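Local coordinates for TOG array regulator of axonemal microtubules protein 1 (Mus musculus, PDB 5DN7) that promotes microtubule polymerization through its HEAT-repeat TOG regions, takes part in ciliogenesis and is required for control of cilium length, at residues A[81-86]-A[121-126]; A[99-104]-A[135-140]; A[154-159]-A[193-198]; A[242-247]-A[260-265]. All coordinates share one frame; numbering follows the deposited sequence.

In the fold
Four contacts sample the HEAT-repeat solenoid of TOG region 2, and they differ in chemistry along and across it. Contact 1 is mostly buried; contacts 2, 3 and 4 lie at the surface. Contacts 1 and 2 use the two ends of helix 121-138, their centres about 21 Å apart: a water-linked histidine over aliphatic groups at the start, thin side-chain packing without hydrogen bonds at the end. Contact 3 joins helices 156-172 and 196-213 at their N-terminal ends by a two-point salt bridge. Contact 4, farthest from the chain's centre, sets helix 237-246 against a C-terminal stretch without regular structure, where apolar side chains cover arginines.

Contact 1. Residues A[81-86]-A[121-126]; sequences KVVHGT and LVIKQE
His84 and Glu126 meet across helices 80-97 and 121-138 and share water 1, which NE2 of His84 holds at 2.7 Å in the plane of the ring. The same water lies 2.8 Å from OE1 of Gln125 and 2.7 Å from OE2 of Glu126, so three side chains grip it. Glu126 also forms a salt bridge with Lys129, which should favour its charged form. The imidazole stands almost square to the Glu126 carboxylate, the planes 82° apart. With CG anti to the backbone N (chi1 174°), the His84 ring reaches across to helix 121-138, and its CD2 edge comes 3.6 Å from O of Val122. Away from the water the packing is aliphatic. CD1 of Ile123 presses against CB of His84 at 3.6 Å, and CG1 of Val83 lies 4.0 Å from the same methyl, Val83 and Ile123 crossing at about a right angle. The segments run nearly parallel, 17° apart with axes 9.4 Å from each other, consistent with neighbouring helices of the predicted HEAT repeats 5 and 6. Helix 80-97 also contacts helix 121-138 through Leu87, which Ile123 and Glu126 touch, and helix 61-74 through Thr86, which packs on Leu71 and Leu74.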
loop_
_atom_site.group_PDB
_atom_site.type_symbol
_atom_site.label_atom_id
_atom_site.label_comp_id
_atom_site.label_asym_id
_atom_site.label_seq_id
_atom_site.Cartn_x
_atom_site.Cartn_y
_atom_site.Cartn_z
ATOM N N LYS A 81 19.147 2.023 0.373
ATOM C CA LYS A 81 19.269 2.353 1.796
ATOM C C LYS A 81 18.799 3.787 2.058
ATOM O O LYS A 81 18.232 4.094 3.127
ATOM C CB LYS A 81 20.709 2.170 2.276
ATOM C CG LYS A 81 21.250 0.747 2.108
ATOM C CD LYS A 81 22.765 0.691 2.316
ATOM C CE LYS A 81 23.278 -0.748 2.361
ATOM N NZ LYS A 81 24.741 -0.844 2.048
ATOM N N VAL A 82 19.043 4.652 1.075
ATOM C CA VAL A 82 18.484 5.997 1.072
ATOM C C VAL A 82 16.964 5.924 0.967
ATOM O O VAL A 82 16.260 6.586 1.711
ATOM C CB VAL A 82 19.037 6.852 -0.081
ATOM C CG1 VAL A 82 18.290 8.170 -0.160
ATOM C CG2 VAL A 82 20.520 7.099 0.117
ATOM N N VAL A 83 16.467 5.101 0.052
ATOM C CA VAL A 83 15.031 4.915 -0.072
ATOM C C VAL A 83 14.433 4.449 1.255
ATOM O O VAL A 83 13.428 4.995 1.715
ATOM C CB VAL A 83 14.691 3.903 -1.179
ATOM C CG1 VAL A 83 13.200 3.631 -1.206
ATOM C CG2 VAL A 83 15.165 4.422 -2.521
ATOM N N HIS A 84 15.081 3.465 1.879
ATOM C CA HIS A 84 14.623 2.903 3.144
ATOM C C HIS A 84 14.554 3.971 4.230
ATOM O O HIS A 84 13.519 4.118 4.909
ATOM C CB HIS A 84 15.536 1.746 3.594
ATOM C CG HIS A 84 15.205 1.220 4.956
ATOM N ND1 HIS A 84 15.930 1.554 6.081
ATOM C CD2 HIS A 84 14.200 0.415 5.380
ATOM C CE1 HIS A 84 15.392 0.969 7.137
ATOM N NE2 HIS A 84 14.339 0.272 6.743
ATOM N N GLY A 85 15.639 4.728 4.381
ATOM C CA GLY A 85 15.669 5.796 5.366
ATOM C C GLY A 85 14.615 6.870 5.117
ATOM O O GLY A 85 13.991 7.393 6.051
ATOM N N THR A 86 14.412 7.211 3.849
ATOM C CA THR A 86 13.405 8.208 3.502
ATOM C C THR A 86 12.021 7.685 3.877
ATOM O O THR A 86 11.245 8.406 4.463
ATOM C CB THR A 86 13.442 8.557 2.019
ATOM O OG1 THR A 86 14.757 9.002 1.662
ATOM C CG2 THR A 86 12.437 9.643 1.697
ATOM N N LEU A 121 12.639 -6.639 1.428
ATOM C CA LEU A 121 11.878 -6.768 2.642
ATOM C C LEU A 121 11.960 -5.518 3.527
ATOM O O LEU A 121 10.952 -5.141 4.110
ATOM C CB LEU A 121 12.329 -8.017 3.412
ATOM C CG LEU A 121 11.595 -8.391 4.699
ATOM C CD1 LEU A 121 11.529 -9.921 4.879
ATOM C CD2 LEU A 121 12.287 -7.749 5.912
ATOM N N VAL A 122 13.115 -4.866 3.657
ATOM C CA VAL A 122 13.159 -3.683 4.550
ATOM C C VAL A 122 12.223 -2.553 4.033
ATOM O O VAL A 122 11.463 -1.882 4.798
ATOM C CB VAL A 122 14.616 -3.143 4.731
ATOM C CG1 VAL A 122 15.405 -4.008 5.728
ATOM C CG2 VAL A 122 15.329 -3.050 3.412
ATOM N N ILE A 123 12.234 -2.407 2.712
ATOM C CA ILE A 123 11.359 -1.478 2.032
ATOM C C ILE A 123 9.898 -1.818 2.312
ATOM O O ILE A 123 9.163 -0.980 2.816
ATOM C CB ILE A 123 11.638 -1.473 0.519
ATOM C CG1 ILE A 123 13.037 -0.921 0.268
ATOM C CG2 ILE A 123 10.598 -0.659 -0.230
ATOM C CD1 ILE A 123 13.346 0.306 1.077
ATOM N N LYS A 124 9.501 -3.049 2.001
ATOM C CA LYS A 124 8.146 -3.528 2.249
ATOM C C LYS A 124 7.704 -3.350 3.718
ATOM O O LYS A 124 6.548 -2.996 3.978
ATOM C CB LYS A 124 8.026 -4.994 1.833
ATOM C CG LYS A 124 6.655 -5.577 2.098
ATOM C CD LYS A 124 6.489 -6.951 1.464
ATOM C CE LYS A 124 5.235 -7.626 2.021
ATOM N NZ LYS A 124 5.159 -9.109 1.728
ATOM N N GLN A 125 8.615 -3.556 4.668
ATOM C CA GLN A 125 8.320 -3.262 6.074
ATOM C C GLN A 125 7.840 -1.816 6.218
ATOM O O GLN A 125 6.760 -1.535 6.795
ATOM C CB GLN A 125 9.545 -3.470 6.967
ATOM C CG GLN A 125 9.757 -4.884 7.441
ATOM C CD GLN A 125 11.079 -5.055 8.176
ATOM O OE1 GLN A 125 11.879 -4.116 8.272
ATOM N NE2 GLN A 125 11.330 -6.266 8.672
ATOM N N GLU A 126 8.648 -0.899 5.685
ATOM C CA GLU A 126 8.256 0.499 5.847
ATOM C C GLU A 126 6.974 0.878 5.086
ATOM O O GLU A 126 6.105 1.583 5.636
ATOM C CB GLU A 126 9.406 1.421 5.445
ATOM C CG GLU A 126 10.638 1.209 6.319
ATOM C CD GLU A 126 10.342 1.417 7.799
ATOM O OE1 GLU A 126 9.498 2.281 8.131
ATOM O OE2 GLU A 126 10.948 0.716 8.642
HETATM O O HOH W 1 12.462 -1.389 7.815
#

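Contact 2. Residues A[99-104]-A[135-140]; sequences EQVQQF and MKEVGP
Glu99 starts the contact with its backbone: its N lies 3.8 Å from OE2 of Glu137, a loose approach that is not a hydrogen bond. The Glu137 chain is bent at chi2 (-61°), which carries its carboxylate alongside the start of 99-104. Val101 follows, directed at the partner helix. Its CG1 sits between the backbone N and the carbonyl carbon (chi1 86°) and meets CB of Glu137 at 3.9 Å, the two side chains crossing at about a right angle; CG1 of Val138 is more distant, 4.4 Å from that same Val101 methyl. This is a junction of the HEAT solenoid: 99-104 connects helix 80-97 to helix 105-114, while on the other side helix 121-138 ends at Val138, and Gly139, with a positive phi of 87°, turns the chain into helix 140-148. Gln102 reaches over with an extended side chain and rests OE1 on the Val138 methyl CG1 at 3.8 Å, an amide oxygen against hydrocarbon. Gln102 also touches Arg142 of helix 140-148, and Val138 packs on Val143 of the same helix.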
loop_
_atom_site.group_PDB
_atom_site.type_symbol
_atom_site.label_atom_id
_atom_site.label_comp_id
_atom_site.label_asym_id
_atom_site.label_seq_id
_atom_site.Cartn_x
_atom_site.Cartn_y
_atom_site.Cartn_z
ATOM N N GLU A 99 -4.486 13.452 11.875
ATOM C CA GLU A 99 -5.601 13.735 10.983
ATOM C C GLU A 99 -5.115 14.532 9.785
ATOM O O GLU A 99 -5.593 14.344 8.665
ATOM C CB GLU A 99 -6.698 14.505 11.719
ATOM C CG GLU A 99 -6.432 15.998 11.841
ATOM C CD GLU A 99 -7.515 16.720 12.617
ATOM O OE1 GLU A 99 -8.325 17.434 11.987
ATOM O OE2 GLU A 99 -7.558 16.575 13.857
ATOM N N GLN A 100 -4.097 15.311 9.989
ATOM C CA GLN A 100 -3.615 16.178 8.975
ATOM C C GLN A 100 -3.203 15.329 7.774
ATOM O O GLN A 100 -2.999 15.838 6.712
ATOM C CB GLN A 100 -2.412 16.936 9.494
ATOM C CG GLN A 100 -2.688 18.334 9.978
ATOM C CD GLN A 100 -1.438 19.158 10.125
ATOM O OE1 GLN A 100 -1.051 19.854 9.223
ATOM N NE2 GLN A 100 -0.826 19.085 11.268
ATOM N N VAL A 101 -3.046 14.032 7.966
ATOM C CA VAL A 101 -2.638 13.206 6.867
ATOM C C VAL A 101 -3.696 13.204 5.824
ATOM O O VAL A 101 -3.420 13.023 4.677
ATOM C CB VAL A 101 -2.133 11.806 7.240
ATOM C CG1 VAL A 101 -3.252 10.813 7.369
ATOM C CG2 VAL A 101 -1.129 11.333 6.224
ATOM N N GLN A 102 -4.916 13.439 6.241
ATOM C CA GLN A 102 -6.030 13.398 5.313
ATOM C C GLN A 102 -5.739 14.421 4.230
ATOM O O GLN A 102 -6.021 14.195 3.054
ATOM C CB GLN A 102 -7.341 13.735 6.024
ATOM C CG GLN A 102 -8.579 13.549 5.164
ATOM C CD GLN A 102 -9.805 13.182 5.979
ATOM O OE1 GLN A 102 -9.815 12.175 6.687
ATOM N NE2 GLN A 102 -10.846 14.001 5.882
ATOM N N GLN A 103 -5.169 15.550 4.636
ATOM C CA GLN A 103 -4.812 16.576 3.707
ATOM C C GLN A 103 -3.767 16.072 2.762
ATOM O O GLN A 103 -3.651 16.569 1.673
ATOM C CB GLN A 103 -4.276 17.802 4.443
ATOM C CG GLN A 103 -3.836 18.917 3.531
ATOM C CD GLN A 103 -4.965 19.393 2.623
ATOM O OE1 GLN A 103 -5.938 19.883 3.087
ATOM N NE2 GLN A 103 -4.818 19.217 1.330
ATOM N N PHE A 104 -2.967 15.094 3.161
ATOM C CA PHE A 104 -1.934 14.730 2.181
ATOM C C PHE A 104 -2.023 13.303 1.638
ATOM O O PHE A 104 -1.006 12.700 1.259
ATOM C CB PHE A 104 -0.551 14.933 2.798
ATOM C CG PHE A 104 -0.313 16.325 3.272
ATOM C CD1 PHE A 104 0.079 17.307 2.382
ATOM C CD2 PHE A 104 -0.489 16.660 4.599
ATOM C CE1 PHE A 104 0.292 18.591 2.810
ATOM C CE2 PHE A 104 -0.285 17.946 5.032
ATOM C CZ PHE A 104 0.113 18.913 4.138
ATOM N N MET A 135 -4.725 3.693 6.446
ATOM C CA MET A 135 -6.039 3.074 6.600
ATOM C C MET A 135 -6.650 3.351 7.958
ATOM O O MET A 135 -7.862 3.510 8.077
ATOM C CB MET A 135 -5.963 1.574 6.398
ATOM C CG MET A 135 -5.661 1.197 4.993
ATOM S SD MET A 135 -5.383 -0.552 4.882
ATOM C CE MET A 135 -4.939 -0.551 3.154
ATOM N N LYS A 136 -5.802 3.363 8.980
ATOM C CA LYS A 136 -6.260 3.661 10.322
ATOM C C LYS A 136 -6.827 5.079 10.405
ATOM O O LYS A 136 -7.806 5.319 11.101
ATOM C CB LYS A 136 -5.120 3.505 11.320
ATOM C CG LYS A 136 -5.559 3.659 12.775
ATOM C CD LYS A 136 -4.443 4.227 13.646
ATOM C CE LYS A 136 -3.126 3.501 13.405
ATOM N NZ LYS A 136 -3.239 2.015 13.527
ATOM N N GLU A 137 -6.218 6.012 9.678
ATOM C CA GLU A 137 -6.572 7.423 9.811
ATOM C C GLU A 137 -7.755 7.857 8.932
ATOM O O GLU A 137 -8.627 8.594 9.392
ATOM C CB GLU A 137 -5.346 8.301 9.513
ATOM C CG GLU A 137 -4.266 8.234 10.596
ATOM C CD GLU A 137 -4.782 8.709 11.960
ATOM O OE1 GLU A 137 -4.560 7.995 12.968
ATOM O OE2 GLU A 137 -5.420 9.792 12.019
ATOM N N VAL A 138 -7.803 7.407 7.679
ATOM C CA VAL A 138 -8.897 7.823 6.798
ATOM C C VAL A 138 -9.824 6.677 6.379
ATOM O O VAL A 138 -10.707 6.851 5.544
ATOM C CB VAL A 138 -8.345 8.530 5.540
ATOM C CG1 VAL A 138 -7.223 9.466 5.946
ATOM C CG2 VAL A 138 -7.848 7.530 4.489
ATOM N N GLY A 139 -9.645 5.508 6.974
ATOM C CA GLY A 139 -10.490 4.382 6.637
ATOM C C GLY A 139 -9.960 3.609 5.438
ATOM O O GLY A 139 -9.449 4.189 4.481
ATOM N N PRO A 140 -10.062 2.278 5.506
ATOM C CA PRO A 140 -9.501 1.347 4.514
ATOM C C PRO A 140 -10.083 1.492 3.106
ATOM O O PRO A 140 -9.337 1.386 2.129
ATOM C CB PRO A 140 -9.848 -0.028 5.094
ATOM C CG PRO A 140 -10.989 0.229 6.068
ATOM C CD PRO A 140 -10.710 1.581 6.632
#

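Contact 3. Residues A[154-159]-A[193-198]; sequences KHSRVR and DSKRRV
Arg159 and Asp193 form the charged part, a side-on salt bridge with one nitrogen to each carboxylate oxygen. NE of Arg159 donates to OD2 of Asp193 at 2.6 Å, and NH2 of Arg159 donates to OD1 of Asp193 at 2.7 Å, nearly straight at 177°. Both oxygens use their syn lone pairs, and the guanidinium and carboxylate lie nearly coplanar, 19° apart. A bend at chi3 (-60°) of Arg159 turns the NE edge toward the acid, and NH1 is held by O of His153. An Asx turn steadies Asp193: its OD1, already bound to NH2 of Arg159, also accepts from N of Lys195 on the anti lone pair at 2.9 Å. ND1 of His155 caps the start of helix 156-172 by accepting from N of Arg157. Van der Waals contacts lie beside the charges. CB of Ser156 meets CG of Lys195 at 3.5 Å, and CG2 of Val198 lies 3.7 Å from O of Ser156. The loops joining the paired helices of predicted HEAT repeats 7 and 8 come together here, consistent with the intra-repeat loop edge by which TOG domains bind tubulin. Helices 156-172 and 196-213 begin side by side, and Val198 also packs on Glu160.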
loop_
_atom_site.group_PDB
_atom_site.type_symbol
_atom_site.label_atom_id
_atom_site.label_comp_id
_atom_site.label_asym_id
_atom_site.label_seq_id
_atom_site.Cartn_x
_atom_site.Cartn_y
_atom_site.Cartn_z
ATOM N N LYS A 154 2.366 -0.121 -15.100
ATOM C CA LYS A 154 3.128 -1.011 -15.989
ATOM C C LYS A 154 4.106 -1.969 -15.273
ATOM O O LYS A 154 4.561 -2.947 -15.871
ATOM C CB LYS A 154 3.898 -0.203 -17.037
ATOM C CG LYS A 154 5.105 0.558 -16.530
ATOM C CD LYS A 154 5.862 1.092 -17.733
ATOM C CE LYS A 154 7.087 1.885 -17.352
ATOM N NZ LYS A 154 7.684 2.485 -18.580
ATOM N N HIS A 155 4.446 -1.706 -14.018
ATOM C CA HIS A 155 5.315 -2.641 -13.288
ATOM C C HIS A 155 4.463 -3.699 -12.576
ATOM O O HIS A 155 3.629 -3.367 -11.736
ATOM C CB HIS A 155 6.204 -1.902 -12.290
ATOM C CG HIS A 155 7.447 -2.655 -11.915
ATOM N ND1 HIS A 155 7.418 -3.929 -11.373
ATOM C CD2 HIS A 155 8.760 -2.320 -11.997
ATOM C CE1 HIS A 155 8.650 -4.340 -11.148
ATOM N NE2 HIS A 155 9.485 -3.377 -11.508
ATOM N N SER A 156 4.641 -4.967 -12.932
ATOM C CA SER A 156 3.820 -6.022 -12.352
ATOM C C SER A 156 4.004 -6.208 -10.820
ATOM O O SER A 156 3.083 -6.694 -10.142
ATOM C CB SER A 156 4.069 -7.349 -13.083
ATOM O OG SER A 156 5.419 -7.744 -13.005
ATOM N N ARG A 157 5.140 -5.809 -10.250
ATOM C CA ARG A 157 5.261 -5.903 -8.792
ATOM C C ARG A 157 4.369 -4.868 -8.104
ATOM O O ARG A 157 3.847 -5.121 -7.014
ATOM C CB ARG A 157 6.704 -5.737 -8.307
ATOM C CG ARG A 157 6.826 -6.055 -6.808
ATOM C CD ARG A 157 8.225 -5.874 -6.247
ATOM N NE ARG A 157 8.190 -5.145 -4.981
ATOM C CZ ARG A 157 7.902 -5.692 -3.805
ATOM N NH1 ARG A 157 7.633 -6.991 -3.728
ATOM N NH2 ARG A 157 7.892 -4.944 -2.706
ATOM N N VAL A 158 4.178 -3.712 -8.739
ATOM C CA VAL A 158 3.248 -2.709 -8.236
ATOM C C VAL A 158 1.853 -3.309 -8.173
ATOM O O VAL A 158 1.192 -3.215 -7.149
ATOM C CB VAL A 158 3.232 -1.434 -9.118
ATOM C CG1 VAL A 158 2.036 -0.543 -8.768
ATOM C CG2 VAL A 158 4.537 -0.682 -8.952
ATOM N N ARG A 159 1.426 -3.946 -9.261
ATOM C CA ARG A 159 0.099 -4.560 -9.315
ATOM C C ARG A 159 -0.058 -5.641 -8.232
ATOM O O ARG A 159 -1.066 -5.685 -7.492
ATOM C CB ARG A 159 -0.156 -5.134 -10.721
ATOM C CG ARG A 159 0.009 -4.070 -11.846
ATOM C CD ARG A 159 -0.709 -4.432 -13.129
ATOM N NE ARG A 159 -0.250 -5.689 -13.715
ATOM C CZ ARG A 159 0.859 -5.821 -14.455
ATOM N NH1 ARG A 159 1.646 -4.773 -14.689
ATOM N NH2 ARG A 159 1.181 -7.013 -14.959
ATOM N N ASP A 193 -4.515 -11.127 -15.090
ATOM C CA ASP A 193 -3.274 -10.425 -15.360
ATOM C C ASP A 193 -2.332 -11.361 -16.129
ATOM O O ASP A 193 -2.441 -12.584 -16.010
ATOM C CB ASP A 193 -2.640 -9.948 -14.051
ATOM C CG ASP A 193 -1.589 -8.868 -14.260
ATOM O OD1 ASP A 193 -0.424 -9.196 -14.583
ATOM O OD2 ASP A 193 -1.915 -7.676 -14.075
ATOM N N SER A 194 -1.432 -10.784 -16.927
ATOM C CA SER A 194 -0.462 -11.563 -17.690
ATOM C C SER A 194 0.523 -12.274 -16.769
ATOM O O SER A 194 1.104 -13.300 -17.133
ATOM C CB SER A 194 0.312 -10.662 -18.661
ATOM O OG SER A 194 1.117 -9.728 -17.952
ATOM N N LYS A 195 0.713 -11.723 -15.572
ATOM C CA LYS A 195 1.713 -12.246 -14.655
ATOM C C LYS A 195 1.124 -13.152 -13.572
ATOM O O LYS A 195 0.223 -12.772 -12.821
ATOM C CB LYS A 195 2.493 -11.094 -14.015
ATOM C CG LYS A 195 3.135 -10.163 -15.031
ATOM C CD LYS A 195 4.099 -10.918 -15.925
ATOM C CE LYS A 195 5.199 -11.498 -15.086
ATOM N NZ LYS A 195 5.922 -12.567 -15.815
ATOM N N ARG A 196 1.686 -14.349 -13.487
ATOM C CA ARG A 196 1.203 -15.390 -12.594
ATOM C C ARG A 196 1.045 -14.940 -11.138
ATOM O O ARG A 196 0.065 -15.280 -10.503
ATOM C CB ARG A 196 2.139 -16.607 -12.667
ATOM C CG ARG A 196 1.701 -17.743 -11.767
ATOM C CD ARG A 196 2.298 -19.083 -12.160
ATOM N NE ARG A 196 3.755 -19.072 -12.148
ATOM C CZ ARG A 196 4.504 -19.002 -11.051
ATOM N NH1 ARG A 196 3.942 -18.915 -9.850
ATOM N NH2 ARG A 196 5.826 -19.004 -11.155
ATOM N N ARG A 197 1.999 -14.172 -10.626
ATOM C CA ARG A 197 1.996 -13.714 -9.236
ATOM C C ARG A 197 0.834 -12.784 -8.905
ATOM O O ARG A 197 0.309 -12.764 -7.768
ATOM C CB ARG A 197 3.311 -13.001 -8.927
ATOM C CG ARG A 197 4.452 -13.947 -8.650
ATOM C CD ARG A 197 5.810 -13.304 -8.908
ATOM N NE ARG A 197 6.867 -14.288 -8.725
ATOM C CZ ARG A 197 8.149 -14.082 -9.001
ATOM N NH1 ARG A 197 8.559 -12.908 -9.480
ATOM N NH2 ARG A 197 9.024 -15.060 -8.791
ATOM N N VAL A 198 0.442 -12.003 -9.905
ATOM C CA VAL A 198 -0.660 -11.085 -9.726
ATOM C C VAL A 198 -1.925 -11.915 -9.657
ATOM O O VAL A 198 -2.757 -11.694 -8.798
ATOM C CB VAL A 198 -0.698 -10.045 -10.840
ATOM C CG1 VAL A 198 -1.845 -9.060 -10.641
ATOM C CG2 VAL A 198 0.645 -9.324 -10.874
#

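Contact 4. Residues A[242-247]-A[260-265]; sequences QARLAR and EYAILM
Ile263 wedges its two branches against two arginines, Arg244 and Arg247, at the C-terminal end of the HEAT-repeat solenoid of TOG region 2. Here the chain beyond helix 237-246 passes through a short two-stranded hairpin, 252-253 with 259-260, and returns along the helix as an irregular stretch. The Arg244 and Ile263 side chains slide past each other in opposite directions. CG2 of Ile263 lies over one face of the Arg244 guanidinium, toward its rim and 3.6 Å from NE. CG1 of Ile263 lies opposite the backbone N (chi1 -176°), which carries CD1 to Arg247, where it rests on a face of the guanidinium, 3.5 Å from NH1; these two side chains cross at about a right angle. CB of Ala262 touches NH2 of Arg244 at 3.5 Å from an oblique direction.

The nitrogens of Arg244 keep polar partners besides this apolar cover. NE forms a salt bridge with Glu204 of helix 196-213, NH2 donates to O of Thr249, and NH1 makes a weak bond to O of Arg247, which sits at the guanidinium edge, at 3.0 Å. Glu204 also accepts from N of Ala262, so one acid holds both the arginine and the returning chain, and the buried charge of Arg244 is probably balanced by it. Met265 crosses Arg244 at about a right angle, its CG 4.0 Å from CD of Arg244. Bends at chi2 and chi3 fold the thioether back over the helix, where the terminal methyl CE of Met265 ends 3.6 Å from CB of Ala243.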
loop_
_atom_site.group_PDB
_atom_site.type_symbol
_atom_site.label_atom_id
_atom_site.label_comp_id
_atom_site.label_asym_id
_atom_site.label_seq_id
_atom_site.Cartn_x
_atom_site.Cartn_y
_atom_site.Cartn_z
ATOM N N GLN A 242 -13.295 -20.987 -8.493
ATOM C CA GLN A 242 -14.063 -21.994 -7.800
ATOM C C GLN A 242 -13.176 -22.983 -7.060
ATOM O O GLN A 242 -13.441 -23.321 -5.959
ATOM C CB GLN A 242 -15.035 -22.689 -8.732
ATOM C CG GLN A 242 -16.138 -21.770 -9.210
ATOM C CD GLN A 242 -17.182 -22.458 -10.015
ATOM O OE1 GLN A 242 -16.932 -22.940 -11.106
ATOM N NE2 GLN A 242 -18.365 -22.507 -9.482
ATOM N N ALA A 243 -12.093 -23.383 -7.699
ATOM C CA ALA A 243 -11.132 -24.281 -7.070
ATOM C C ALA A 243 -10.589 -23.633 -5.806
ATOM O O ALA A 243 -10.590 -24.250 -4.756
ATOM C CB ALA A 243 -10.020 -24.619 -8.022
ATOM N N ARG A 244 -10.157 -22.376 -5.903
ATOM C CA ARG A 244 -9.658 -21.654 -4.735
ATOM C C ARG A 244 -10.705 -21.522 -3.620
ATOM O O ARG A 244 -10.399 -21.735 -2.452
ATOM C CB ARG A 244 -9.159 -20.260 -5.124
ATOM C CG ARG A 244 -8.602 -19.454 -3.937
ATOM C CD ARG A 244 -7.459 -20.223 -3.245
ATOM N NE ARG A 244 -6.950 -19.556 -2.046
ATOM C CZ ARG A 244 -7.424 -19.761 -0.828
ATOM N NH1 ARG A 244 -8.438 -20.596 -0.656
ATOM N NH2 ARG A 244 -6.900 -19.120 0.212
ATOM N N LEU A 245 -11.930 -21.160 -3.982
ATOM C CA LEU A 245 -13.006 -20.954 -2.999
ATOM C C LEU A 245 -13.393 -22.252 -2.321
ATOM O O LEU A 245 -13.804 -22.242 -1.170
ATOM C CB LEU A 245 -14.247 -20.348 -3.658
ATOM C CG LEU A 245 -14.446 -18.836 -3.636
ATOM C CD1 LEU A 245 -13.133 -18.082 -3.772
ATOM C CD2 LEU A 245 -15.391 -18.475 -4.753
ATOM N N ALA A 246 -13.283 -23.365 -3.042
ATOM C CA ALA A 246 -13.583 -24.665 -2.453
ATOM C C ALA A 246 -12.597 -24.998 -1.326
ATOM O O ALA A 246 -12.954 -25.674 -0.362
ATOM C CB ALA A 246 -13.564 -25.751 -3.519
ATOM N N ARG A 247 -11.358 -24.522 -1.451
ATOM C CA ARG A 247 -10.370 -24.661 -0.374
ATOM C C ARG A 247 -10.684 -23.673 0.734
ATOM O O ARG A 247 -10.356 -22.490 0.634
ATOM C CB ARG A 247 -8.954 -24.418 -0.882
ATOM C CG ARG A 247 -8.521 -25.368 -1.961
ATOM C CD ARG A 247 -8.758 -26.804 -1.547
ATOM N NE ARG A 247 -7.885 -27.710 -2.287
ATOM C CZ ARG A 247 -6.815 -28.312 -1.770
ATOM N NH1 ARG A 247 -6.481 -28.124 -0.498
ATOM N NH2 ARG A 247 -6.083 -29.114 -2.530
ATOM N N GLU A 260 0.760 -13.834 4.267
ATOM C CA GLU A 260 1.164 -15.196 3.972
ATOM C C GLU A 260 0.005 -15.910 3.307
ATOM O O GLU A 260 -1.111 -15.864 3.813
ATOM C CB GLU A 260 1.579 -15.941 5.237
ATOM C CG GLU A 260 2.796 -15.367 5.924
ATOM C CD GLU A 260 3.123 -16.100 7.221
ATOM O OE1 GLU A 260 2.196 -16.699 7.826
ATOM O OE2 GLU A 260 4.311 -16.102 7.626
ATOM N N TYR A 261 0.268 -16.586 2.194
ATOM C CA TYR A 261 -0.793 -17.216 1.424
ATOM C C TYR A 261 -1.172 -18.560 2.010
ATOM O O TYR A 261 -0.351 -19.240 2.621
ATOM C CB TYR A 261 -0.374 -17.395 -0.047
ATOM C CG TYR A 261 -0.285 -16.116 -0.853
ATOM C CD1 TYR A 261 -0.210 -14.867 -0.239
ATOM C CD2 TYR A 261 -0.314 -16.158 -2.239
ATOM C CE1 TYR A 261 -0.133 -13.706 -0.986
ATOM C CE2 TYR A 261 -0.228 -15.010 -2.993
ATOM C CZ TYR A 261 -0.137 -13.787 -2.362
ATOM O OH TYR A 261 -0.069 -12.650 -3.137
ATOM N N ALA A 262 -2.415 -18.959 1.791
ATOM C CA ALA A 262 -2.904 -20.217 2.336
ATOM C C ALA A 262 -2.475 -21.394 1.484
ATOM O O ALA A 262 -2.224 -22.489 1.988
ATOM C CB ALA A 262 -4.422 -20.190 2.467
ATOM N N ILE A 263 -2.376 -21.181 0.187
ATOM C CA ILE A 263 -2.205 -22.316 -0.696
ATOM C C ILE A 263 -1.719 -21.853 -2.064
ATOM O O ILE A 263 -2.089 -20.771 -2.519
ATOM C CB ILE A 263 -3.545 -23.111 -0.808
ATOM C CG1 ILE A 263 -3.385 -24.381 -1.652
ATOM C CG2 ILE A 263 -4.663 -22.216 -1.356
ATOM C CD1 ILE A 263 -4.529 -25.371 -1.473
ATOM N N LEU A 264 -0.848 -22.649 -2.686
ATOM C CA LEU A 264 -0.489 -22.447 -4.091
ATOM C C LEU A 264 -1.362 -23.389 -4.929
ATOM O O LEU A 264 -1.330 -24.625 -4.788
ATOM C CB LEU A 264 1.015 -22.679 -4.358
ATOM C CG LEU A 264 1.573 -24.100 -4.477
ATOM C CD1 LEU A 264 3.021 -24.117 -4.947
ATOM C CD2 LEU A 264 1.427 -24.849 -3.164
ATOM N N MET A 265 -2.263 -22.768 -5.684
ATOM C CA MET A 265 -3.181 -23.493 -6.541
ATOM C C MET A 265 -2.350 -24.064 -7.663
ATOM O O MET A 265 -1.418 -23.414 -8.135
ATOM C CB MET A 265 -4.255 -22.558 -7.097
ATOM C CG MET A 265 -5.310 -22.151 -6.080
ATOM S SD MET A 265 -5.862 -23.530 -5.059
ATOM C CE MET A 265 -6.973 -24.365 -6.189
#